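Local coordinates for protein Kiaa0380 (Homo sapiens, PDB 1HTJ) that probably couples heterotrimeric G proteins to Rho GTPases as a guanine nucleotide exchange factor, PDZ-RhoGEF, of which this is the RGS-like domain, at residues A[41-46]-A[157-162]; A[60-65]-A[119-124]. The protein carries 3 engineered substitutions. One frame throughout, in Å; residues are numbered along the deposited sequence.

In the fold
Interaction 1 and interaction 2 lie in the same RGS-like helical domain, on opposite sides of the chain's centre, about 16 and 10 Å from it by their own centres. Those two centres are about 24 Å apart. Interaction 1 packs a loop against the start of helix 41-54, whereas interaction 2 joins two helices, 58-69 and 118-144. The first helices of the two contacts are successive in the chain and meet directly: L44 CD2 approaches L64 CD2 to 4.1 Å, an apolar link between methyl groups. Both leucines also pack on Y199 of helix 186-202. In sequence, both segments of interaction 2 fall within the 110 residues separating those of interaction 1, so the longer-range closure encompasses the shorter.

Interaction 1 of 2, residues A[41-46]-A[157-162]; sequences PAHLGV and LDLDGD
The side chains of H43 and L159 both leave the backbone with CG anti to the carbonyl carbon (chi1 -67° and -65°), and L159 then runs out fully extended, CD1 anti to CA (chi2 -180°). This extension carries one branch of the leucine across to helix 41-54: CD1 lies 3.4 Å from H43 CE1, with H43 ND1 farther off at 4.1 Å. The methyl therefore meets the imidazole at its CE1 corner, obliquely to the ring. The same CD1 faces A42 CB at 4.3 Å, bridging neighbouring residues in the first turn of the helix. L159 sits in the loop that leads into helix 163-182, where D162 occupies the N-cap position and its OD2 accepts from L164 N. V169 of that helix touches both A42 and L159, and L156 also meets A42 and H43. On the histidine, NE2 makes a weak hydrogen bond to S27 OG and the ring meets F31, two contacts that help fix its rotation. No hydrogen bond crosses between 41-46 and 157-162, and only 97 Å² is buried. The imidazole thus presents carbon to the leucine while its NE2 is engaged elsewhere, which implies that the loop is held here by apolar contact.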
loop_
_atom_site.group_PDB
_atom_site.type_symbol
_atom_site.label_atom_id
_atom_site.label_comp_id
_atom_site.label_asym_id
_atom_site.label_seq_id
_atom_site.Cartn_x
_atom_site.Cartn_y
_atom_site.Cartn_z
ATOM N N PRO A 41 1.966 -11.079 -0.514
ATOM C CA PRO A 41 3.099 -10.154 -0.407
ATOM C C PRO A 41 3.972 -9.992 -1.651
ATOM O O PRO A 41 4.325 -8.875 -2.019
ATOM C CB PRO A 41 3.888 -10.711 0.779
ATOM C CG PRO A 41 2.831 -11.385 1.600
ATOM C CD PRO A 41 2.034 -12.097 0.547
ATOM N N ALA A 42 4.326 -11.103 -2.282
ATOM C CA ALA A 42 5.168 -11.060 -3.475
ATOM C C ALA A 42 4.478 -10.315 -4.617
ATOM O O ALA A 42 5.079 -9.446 -5.262
ATOM C CB ALA A 42 5.526 -12.480 -3.916
ATOM N N HIS A 43 3.220 -10.673 -4.854
ATOM C CA HIS A 43 2.412 -10.078 -5.901
ATOM C C HIS A 43 2.192 -8.599 -5.628
ATOM O O HIS A 43 2.321 -7.756 -6.527
ATOM C CB HIS A 43 1.075 -10.806 -5.982
ATOM C CG HIS A 43 1.196 -12.220 -6.451
ATOM N ND1 HIS A 43 1.818 -13.199 -5.705
ATOM C CD2 HIS A 43 0.854 -12.803 -7.626
ATOM C CE1 HIS A 43 1.858 -14.321 -6.401
ATOM N NE2 HIS A 43 1.281 -14.108 -7.570
ATOM N N LEU A 44 1.867 -8.293 -4.375
ATOM C CA LEU A 44 1.637 -6.926 -3.958
ATOM C C LEU A 44 2.908 -6.134 -4.226
ATOM O O LEU A 44 2.859 -5.006 -4.699
ATOM C CB LEU A 44 1.297 -6.879 -2.467
ATOM C CG LEU A 44 0.937 -5.491 -1.924
ATOM C CD1 LEU A 44 -0.361 -5.024 -2.544
ATOM C CD2 LEU A 44 0.801 -5.549 -0.398
ATOM N N GLY A 45 4.044 -6.741 -3.918
ATOM C CA GLY A 45 5.326 -6.105 -4.140
ATOM C C GLY A 45 5.520 -5.782 -5.608
ATOM O O GLY A 45 5.892 -4.667 -5.956
ATOM N N VAL A 46 5.268 -6.752 -6.478
ATOM C CA VAL A 46 5.406 -6.534 -7.910
ATOM C C VAL A 46 4.509 -5.346 -8.301
ATOM O O VAL A 46 4.959 -4.399 -8.943
ATOM C CB VAL A 46 4.971 -7.795 -8.710
ATOM C CG1 VAL A 46 4.860 -7.469 -10.191
ATOM C CG2 VAL A 46 5.973 -8.918 -8.491
ATOM N N LEU A 157 7.908 -16.640 -10.488
ATOM C CA LEU A 157 8.053 -17.993 -11.003
ATOM C C LEU A 157 8.606 -18.877 -9.898
ATOM O O LEU A 157 8.287 -20.058 -9.821
ATOM C CB LEU A 157 9.008 -18.010 -12.195
ATOM C CG LEU A 157 8.616 -17.141 -13.395
ATOM C CD1 LEU A 157 9.736 -17.170 -14.422
ATOM C CD2 LEU A 157 7.302 -17.637 -14.007
ATOM N N ASP A 158 9.431 -18.286 -9.040
ATOM C CA ASP A 158 10.043 -18.997 -7.930
ATOM C C ASP A 158 9.085 -19.470 -6.840
ATOM O O ASP A 158 9.419 -20.361 -6.063
ATOM C CB ASP A 158 11.130 -18.125 -7.306
ATOM C CG ASP A 158 12.462 -18.296 -7.992
ATOM O OD1 ASP A 158 12.481 -18.329 -9.241
ATOM O OD2 ASP A 158 13.488 -18.396 -7.285
ATOM N N LEU A 159 7.897 -18.885 -6.773
ATOM C CA LEU A 159 6.939 -19.290 -5.753
ATOM C C LEU A 159 6.540 -20.751 -5.907
ATOM O O LEU A 159 6.202 -21.203 -7.001
ATOM C CB LEU A 159 5.691 -18.413 -5.818
ATOM C CG LEU A 159 5.866 -16.934 -5.487
ATOM C CD1 LEU A 159 4.527 -16.261 -5.607
ATOM C CD2 LEU A 159 6.426 -16.760 -4.087
ATOM N N ASP A 160 6.576 -21.487 -4.800
ATOM C CA ASP A 160 6.210 -22.900 -4.804
ATOM C C ASP A 160 5.301 -23.250 -3.624
ATOM O O ASP A 160 5.588 -24.185 -2.879
ATOM C CB ASP A 160 7.469 -23.771 -4.752
ATOM C CG ASP A 160 8.351 -23.449 -3.555
ATOM O OD1 ASP A 160 7.808 -23.278 -2.436
ATOM O OD2 ASP A 160 9.590 -23.373 -3.730
ATOM N N GLY A 161 4.219 -22.496 -3.448
ATOM C CA GLY A 161 3.289 -22.758 -2.358
ATOM C C GLY A 161 3.861 -22.666 -0.949
ATOM O O GLY A 161 3.124 -22.432 0.009
ATOM N N ASP A 162 5.172 -22.854 -0.828
ATOM C CA ASP A 162 5.880 -22.800 0.450
ATOM C C ASP A 162 6.003 -21.357 0.974
ATOM O O ASP A 162 6.657 -20.518 0.353
ATOM C CB ASP A 162 7.274 -23.411 0.255
ATOM C CG ASP A 162 8.099 -23.437 1.522
ATOM O OD1 ASP A 162 9.289 -23.808 1.431
ATOM O OD2 ASP A 162 7.568 -23.094 2.605
#

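Interaction 2 of 2, residues A[60-65]-A[119-124]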
loop_
_atom_site.group_PDB
_atom_site.type_symbol
_atom_site.label_atom_id
_atom_site.label_comp_id
_atom_site.label_asym_id
_atom_site.label_seq_id
_atom_site.Cartn_x
_atom_site.Cartn_y
_atom_site.Cartn_z
ATOM N N LEU A 60 -3.220 3.566 -2.827
ATOM C CA LEU A 60 -2.914 2.221 -2.370
ATOM C C LEU A 60 -2.140 2.195 -1.071
ATOM O O LEU A 60 -2.409 1.348 -0.212
ATOM C CB LEU A 60 -2.139 1.446 -3.435
ATOM C CG LEU A 60 -1.731 0.029 -3.038
ATOM C CD1 LEU A 60 -2.970 -0.757 -2.604
ATOM C CD2 LEU A 60 -1.040 -0.659 -4.217
ATOM N N LEU A 61 -1.164 3.090 -0.921
ATOM C CA LEU A 61 -0.395 3.103 0.313
ATOM C C LEU A 61 -1.318 3.496 1.451
ATOM O O LEU A 61 -1.209 2.976 2.566
ATOM C CB LEU A 61 0.802 4.067 0.228
ATOM C CG LEU A 61 2.004 3.577 -0.600
ATOM C CD1 LEU A 61 3.143 4.598 -0.515
ATOM C CD2 LEU A 61 2.472 2.204 -0.069
ATOM N N PHE A 62 -2.229 4.416 1.168
ATOM C CA PHE A 62 -3.185 4.845 2.172
ATOM C C PHE A 62 -4.034 3.632 2.572
ATOM O O PHE A 62 -4.173 3.296 3.759
ATOM C CB PHE A 62 -4.095 5.933 1.611
ATOM C CG PHE A 62 -5.290 6.195 2.465
ATOM C CD1 PHE A 62 -5.132 6.659 3.778
ATOM C CD2 PHE A 62 -6.574 5.910 1.998
ATOM C CE1 PHE A 62 -6.232 6.828 4.609
ATOM C CE2 PHE A 62 -7.687 6.081 2.827
ATOM C CZ PHE A 62 -7.514 6.540 4.136
ATOM N N TYR A 63 -4.589 2.972 1.560
ATOM C CA TYR A 63 -5.428 1.802 1.769
ATOM C C TYR A 63 -4.720 0.740 2.626
ATOM O O TYR A 63 -5.309 0.177 3.561
ATOM C CB TYR A 63 -5.811 1.198 0.410
ATOM C CG TYR A 63 -6.694 -0.010 0.520
ATOM C CD1 TYR A 63 -8.064 0.090 0.305
ATOM C CD2 TYR A 63 -6.166 -1.250 0.861
ATOM C CE1 TYR A 63 -8.891 -1.025 0.428
ATOM C CE2 TYR A 63 -6.984 -2.372 0.990
ATOM C CZ TYR A 63 -8.342 -2.251 0.769
ATOM O OH TYR A 63 -9.149 -3.359 0.863
ATOM N N LEU A 64 -3.460 0.470 2.296
ATOM C CA LEU A 64 -2.682 -0.522 3.012
ATOM C C LEU A 64 -2.426 -0.112 4.467
ATOM O O LEU A 64 -2.341 -0.967 5.365
ATOM C CB LEU A 64 -1.350 -0.762 2.288
ATOM C CG LEU A 64 -1.435 -1.476 0.926
ATOM C CD1 LEU A 64 -0.063 -1.546 0.282
ATOM C CD2 LEU A 64 -1.986 -2.878 1.121
ATOM N N CYS A 65 -2.282 1.189 4.698
ATOM C CA CYS A 65 -2.038 1.667 6.050
ATOM C C CYS A 65 -3.332 1.602 6.857
ATOM O O CYS A 65 -3.316 1.198 8.013
ATOM C CB CYS A 65 -1.464 3.086 6.021
ATOM S SG CYS A 65 0.315 3.158 5.597
ATOM N N GLY A 119 -13.905 2.732 11.647
ATOM C CA GLY A 119 -15.092 2.880 10.833
ATOM C C GLY A 119 -14.921 3.877 9.711
ATOM O O GLY A 119 -15.128 3.551 8.539
ATOM N N VAL A 120 -14.549 5.101 10.070
ATOM C CA VAL A 120 -14.351 6.149 9.090
ATOM C C VAL A 120 -13.199 5.797 8.139
ATOM O O VAL A 120 -13.287 6.055 6.941
ATOM C CB VAL A 120 -14.079 7.506 9.779
ATOM C CG1 VAL A 120 -15.311 7.960 10.525
ATOM C CG2 VAL A 120 -12.926 7.385 10.742
ATOM N N LEU A 121 -12.128 5.202 8.658
ATOM C CA LEU A 121 -11.016 4.837 7.789
ATOM C C LEU A 121 -11.491 3.828 6.757
ATOM O O LEU A 121 -11.064 3.867 5.600
ATOM C CB LEU A 121 -9.832 4.293 8.598
ATOM C CG LEU A 121 -9.009 5.432 9.224
ATOM C CD1 LEU A 121 -7.816 4.899 9.977
ATOM C CD2 LEU A 121 -8.556 6.374 8.131
ATOM N N CYS A 122 -12.395 2.940 7.172
ATOM C CA CYS A 122 -12.963 1.942 6.272
ATOM C C CYS A 122 -13.750 2.715 5.213
ATOM O O CYS A 122 -13.724 2.386 4.026
ATOM C CB CYS A 122 -13.893 1.013 7.051
ATOM S SG CYS A 122 -14.161 -0.600 6.288
ATOM N N GLU A 123 -14.449 3.757 5.650
ATOM C CA GLU A 123 -15.208 4.579 4.718
ATOM C C GLU A 123 -14.231 5.256 3.756
ATOM O O GLU A 123 -14.527 5.418 2.576
ATOM C CB GLU A 123 -16.006 5.657 5.464
ATOM C CG GLU A 123 -17.312 5.183 6.096
ATOM C CD GLU A 123 -18.014 6.288 6.881
ATOM O OE1 GLU A 123 -18.310 7.349 6.284
ATOM O OE2 GLU A 123 -18.267 6.092 8.096
ATOM N N ALA A 124 -13.069 5.657 4.278
ATOM C CA ALA A 124 -12.053 6.327 3.473
ATOM C C ALA A 124 -11.481 5.357 2.452
ATOM O O ALA A 124 -11.297 5.705 1.292
ATOM C CB ALA A 124 -10.939 6.883 4.368
#
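F62 on helix 58-69 faces L121 and A124 on helix 118-144 across a backbone separation of 9.1 Å between F62 CA and A124 CA, and both segments are helical throughout. The pairing is one of the helix-to-helix contacts in the core of the all-helical RGS-like domain. Between these two segments the contact is carried by one aromatic ring. F62 has CG anti to the backbone N (chi1 167°), which sends the ring across to the neighbouring helix even though the bond from its CA to CB does not point straight at it. The ring arrives edge first: both aliphatic partners lie near its plane. A124, whose CB does point toward helix 58-69, brings that methyl to 3.4 Å from F62 CZ, a close approach for two carbons and evidence of tight packing at the ring's end. L121 lies one turn earlier and contributes the CD2 branch, which reaches the same CZ at 4.1 Å, the two side chains crossing at an angle. One ring corner is therefore shared by two residues of a single helical ridge. The environment is apolar: I84 and F88 of helix 76-89 also meet F62, the F88 ring inclined to it by about 60°, while I107 of helix 101-112 packs on A124. A hydrogen bond from Q125 NE2 to Y63 O also joins the two helices. Next to CZ, F62 CE2 touches A124 as well, with CB at 3.7 Å and the carbonyl carbon C in the ring plane at 3.9 Å.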